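Local coordinates for capsular polysaccharide biosynthesis protein (PDB 4BQN), which binds coenzyme A and is probably an acetyltransferase acting in the biosynthesis of the Burkholderia pseudomallei capsular polysaccharide, at residues L62-E70 against N172-I180. The protein carries 1 engineered substitution. Numbering follows the deposited sequence. Where two conformers were deposited one is given.
With COA (coenzyme A), chain C.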
# COMPACT_ATOMS: atom_id res chain seq x y z
N LEU A 62 0.22 -22.72 -9.48
CA LEU A 62 0.84 -21.41 -9.32
C LEU A 62 0.45 -20.78 -8.00
O LEU A 62 -0.73 -20.75 -7.65
CB LEU A 62 0.41 -20.50 -10.47
CG LEU A 62 0.78 -19.01 -10.39
CD1 LEU A 62 2.28 -18.79 -10.42
CD2 LEU A 62 0.08 -18.22 -11.50
N PHE A 63 1.45 -20.27 -7.27
CA PHE A 63 1.23 -19.55 -6.03
C PHE A 63 1.86 -18.18 -6.24
O PHE A 63 3.08 -18.05 -6.29
CB PHE A 63 1.90 -20.29 -4.86
CG PHE A 63 1.65 -19.70 -3.49
CD1 PHE A 63 0.36 -19.46 -3.02
CD2 PHE A 63 2.72 -19.45 -2.64
CE1 PHE A 63 0.15 -18.95 -1.74
CE2 PHE A 63 2.52 -18.94 -1.36
CZ PHE A 63 1.23 -18.69 -0.91
N LEU A 64 1.01 -17.18 -6.46
CA LEU A 64 1.46 -15.79 -6.53
C LEU A 64 1.34 -15.24 -5.13
O LEU A 64 0.29 -15.34 -4.51
CB LEU A 64 0.60 -14.96 -7.48
CG LEU A 64 0.77 -15.16 -8.99
CD1 LEU A 64 -0.37 -14.50 -9.75
CD2 LEU A 64 2.11 -14.63 -9.47
N TYR A 65 2.41 -14.66 -4.61
CA TYR A 65 2.37 -14.24 -3.22
C TYR A 65 3.22 -13.02 -3.00
O TYR A 65 4.19 -12.77 -3.72
CB TYR A 65 2.83 -15.39 -2.29
CG TYR A 65 4.30 -15.68 -2.42
CD1 TYR A 65 4.78 -16.52 -3.44
CD2 TYR A 65 5.22 -15.07 -1.57
CE1 TYR A 65 6.15 -16.74 -3.60
CE2 TYR A 65 6.58 -15.29 -1.72
CZ TYR A 65 7.03 -16.12 -2.73
OH TYR A 65 8.38 -16.33 -2.86
N GLN A 66 2.88 -12.27 -1.96
CA GLN A 66 3.73 -11.18 -1.52
C GLN A 66 4.54 -11.63 -0.32
O GLN A 66 4.07 -12.46 0.47
CB GLN A 66 2.88 -9.96 -1.16
CG GLN A 66 2.10 -9.45 -2.36
CD GLN A 66 1.29 -8.21 -2.06
OE1 GLN A 66 0.48 -8.19 -1.14
NE2 GLN A 66 1.50 -7.15 -2.85
N PRO A 67 5.76 -11.10 -0.16
CA PRO A 67 6.55 -11.46 1.02
C PRO A 67 5.85 -11.13 2.35
O PRO A 67 5.32 -10.03 2.52
CB PRO A 67 7.81 -10.61 0.86
CG PRO A 67 7.97 -10.46 -0.63
CD PRO A 67 6.53 -10.25 -1.08
N VAL A 68 5.82 -12.09 3.27
CA VAL A 68 5.25 -11.88 4.61
C VAL A 68 6.17 -12.56 5.61
O VAL A 68 6.36 -13.77 5.56
CB VAL A 68 3.82 -12.47 4.76
CG1 VAL A 68 3.29 -12.22 6.17
CG2 VAL A 68 2.86 -11.88 3.73
N SER A 69 6.70 -11.77 6.53
CA SER A 69 7.66 -12.26 7.51
C SER A 69 7.02 -13.19 8.53
O SER A 69 5.81 -13.13 8.77
CB SER A 69 8.30 -11.08 8.28
OG SER A 69 7.34 -10.50 9.16
N GLU A 70 7.85 -14.01 9.17
CA GLU A 70 7.41 -14.84 10.29
C GLU A 70 7.01 -13.98 11.49
O GLU A 70 6.10 -14.34 12.25
CB GLU A 70 8.48 -15.85 10.68
CG GLU A 70 8.18 -16.60 11.97
CD GLU A 70 8.95 -17.90 12.13
OE1 GLU A 70 9.27 -18.55 11.10
OE2 GLU A 70 9.22 -18.27 13.29
N ASN A 172 12.32 -10.62 4.13
CA ASN A 172 11.12 -11.17 4.77
C ASN A 172 10.48 -12.34 4.01
O ASN A 172 9.40 -12.81 4.39
CB ASN A 172 10.08 -10.08 5.06
CG ASN A 172 9.64 -9.33 3.82
OD1 ASN A 172 10.38 -9.25 2.84
ND2 ASN A 172 8.42 -8.78 3.85
N ASP A 173 11.14 -12.78 2.95
CA ASP A 173 10.78 -14.01 2.22
C ASP A 173 12.00 -14.92 2.12
O ASP A 173 12.27 -15.51 1.06
CB ASP A 173 10.21 -13.69 0.83
CG ASP A 173 9.64 -14.91 0.12
OD1 ASP A 173 9.06 -15.79 0.81
OD2 ASP A 173 9.77 -15.01 -1.13
N GLY A 174 12.73 -15.04 3.23
CA GLY A 174 13.86 -15.97 3.32
C GLY A 174 15.03 -15.62 2.43
O GLY A 174 15.82 -16.48 2.07
N GLY A 175 15.16 -14.34 2.07
CA GLY A 175 16.26 -13.89 1.22
C GLY A 175 16.07 -14.16 -0.27
O GLY A 175 17.02 -14.02 -1.03
N LYS A 176 14.87 -14.52 -0.68
CA LYS A 176 14.56 -14.71 -2.10
C LYS A 176 14.21 -13.38 -2.76
O LYS A 176 13.27 -12.71 -2.32
CB LYS A 176 13.40 -15.68 -2.27
CG LYS A 176 13.00 -15.88 -3.72
CD LYS A 176 11.69 -16.63 -3.85
CE LYS A 176 11.12 -16.40 -5.24
NZ LYS A 176 9.78 -17.04 -5.44
N GLN A 177 14.93 -13.02 -3.83
CA GLN A 177 14.66 -11.78 -4.57
C GLN A 177 13.21 -11.77 -5.06
O GLN A 177 12.71 -12.78 -5.52
CB GLN A 177 15.63 -11.65 -5.75
CG GLN A 177 15.56 -10.34 -6.51
CD GLN A 177 16.68 -10.21 -7.53
OE1 GLN A 177 17.82 -9.88 -7.18
NE2 GLN A 177 16.37 -10.46 -8.79
N ILE A 178 12.54 -10.62 -4.95
CA ILE A 178 11.16 -10.51 -5.43
C ILE A 178 11.12 -10.75 -6.94
O ILE A 178 11.89 -10.16 -7.69
CB ILE A 178 10.53 -9.15 -5.06
CG1 ILE A 178 10.43 -9.02 -3.55
CG2 ILE A 178 9.17 -9.01 -5.73
CD1 ILE A 178 9.80 -7.73 -3.05
N ASP A 179 10.24 -11.65 -7.39
CA ASP A 179 10.16 -11.98 -8.81
C ASP A 179 9.57 -10.87 -9.68
O ASP A 179 10.07 -10.63 -10.79
CB ASP A 179 9.37 -13.27 -9.05
CG ASP A 179 10.07 -14.50 -8.49
OD1 ASP A 179 11.23 -14.74 -8.87
OD2 ASP A 179 9.44 -15.22 -7.69
N ILE A 180 8.53 -10.19 -9.20
CA ILE A 180 7.70 -9.34 -10.04
C ILE A 180 7.53 -7.99 -9.34
O ILE A 180 6.97 -7.94 -8.25
CB ILE A 180 6.32 -9.99 -10.29
CG1 ILE A 180 6.47 -11.34 -11.02
CG2 ILE A 180 5.42 -9.06 -11.09
CD1 ILE A 180 5.34 -12.32 -10.75
N1A COA C . 8.24 1.96 2.66
C2A COA C . 8.01 2.21 3.97
N3A COA C . 7.38 1.34 4.78
C4A COA C . 6.99 0.15 4.29
C5A COA C . 7.21 -0.19 2.89
C6A COA C . 7.88 0.80 2.07
N6A COA C . 8.11 0.56 0.76
N7A COA C . 6.71 -1.43 2.67
C8A COA C . 6.22 -1.86 3.86
N9A COA C . 6.36 -0.91 4.81
C1B COA C . 6.01 -0.98 6.23
C2B COA C . 4.77 -1.79 6.56
O2B COA C . 3.60 -0.97 6.46
C3B COA C . 5.10 -2.21 7.98
O3B COA C . 4.87 -1.06 8.82
P3B COA C . 4.83 -1.16 10.43
O7A COA C . 4.39 0.22 10.84
O8A COA C . 3.80 -2.22 10.71
O9A COA C . 6.22 -1.53 10.87
C4B COA C . 6.60 -2.47 7.93
O4B COA C . 7.09 -1.70 6.83
C5B COA C . 6.97 -3.94 7.74
O5B COA C . 6.31 -4.40 6.56
P1A COA C . 7.06 -5.27 5.46
O1A COA C . 6.09 -5.40 4.32
O2A COA C . 8.41 -4.70 5.15
O3A COA C . 7.34 -6.69 6.12
P2A COA C . 6.43 -7.85 6.79
O4A COA C . 6.80 -7.92 8.24
O5A COA C . 6.65 -9.07 5.94
O6A COA C . 4.91 -7.36 6.69
CBP COA C . 2.75 -6.78 5.84
CCP COA C . 4.05 -7.53 5.54
CDP COA C . 1.79 -6.91 4.66
CEP COA C . 2.08 -7.46 7.02
CAP COA C . 3.10 -5.30 6.13
OAP COA C . 3.54 -4.66 4.93
C9P COA C . 2.04 -4.43 6.77
O9P COA C . 1.88 -4.43 7.99
N8P COA C . 1.32 -3.62 5.98
C7P COA C . 0.32 -2.70 6.52
C6P COA C . -0.98 -3.35 6.96
C5P COA C . -1.61 -4.01 5.76
O5P COA C . -1.37 -5.17 5.48
N4P COA C . -2.42 -3.24 5.06
C3P COA C . -3.09 -3.72 3.89
C2P COA C . -2.74 -2.85 2.70
S1P COA C . -3.05 -3.77 1.25
O HOH W 1 6.39 -7.29 2.21
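Tyr65 OH donates to Asp173 OD2 at 2.6 Å, meeting the syn side of the carboxylate 18° out of its plane, and accepts from Lys176 NZ at 3.0 Å. Both partners lie at the ring edge, the carboxylate plane steeply inclined. The lysine reaches the hydroxyl because its chain is extended, with CG anti to the backbone N (chi1 178°). Pro67 CB packs 3.5 Å from Asn172 OD1, while Pro67 CG lies 4.1 Å from Ile178 CG1, the two side chains crossing at about a right angle.

Strand 62-65 is an inner strand of a four-stranded parallel sheet, and the loop after its C-terminal end forms part of the coenzyme A pocket. Here Ser69 N and Asn172 ND2 both donate to O5A of a coenzyme A phosphate, each at 2.8 Å, the N-H...O angle at Asn172 ND2 nearly straight (172°). Ser69 OG donates to O4A of the same phosphate, and a water joins Asn172 ND2 and Pro67 O to O1A of the other diphosphate phosphorus.

In the second shell, a type I' turn from Asp173 to Lys176 brings both tyrosine partners together. Asp179 OD2 holds Lys176 NZ in a 2.9 Å salt bridge, and Arg83 and Ser79 bind Asp173 OD1.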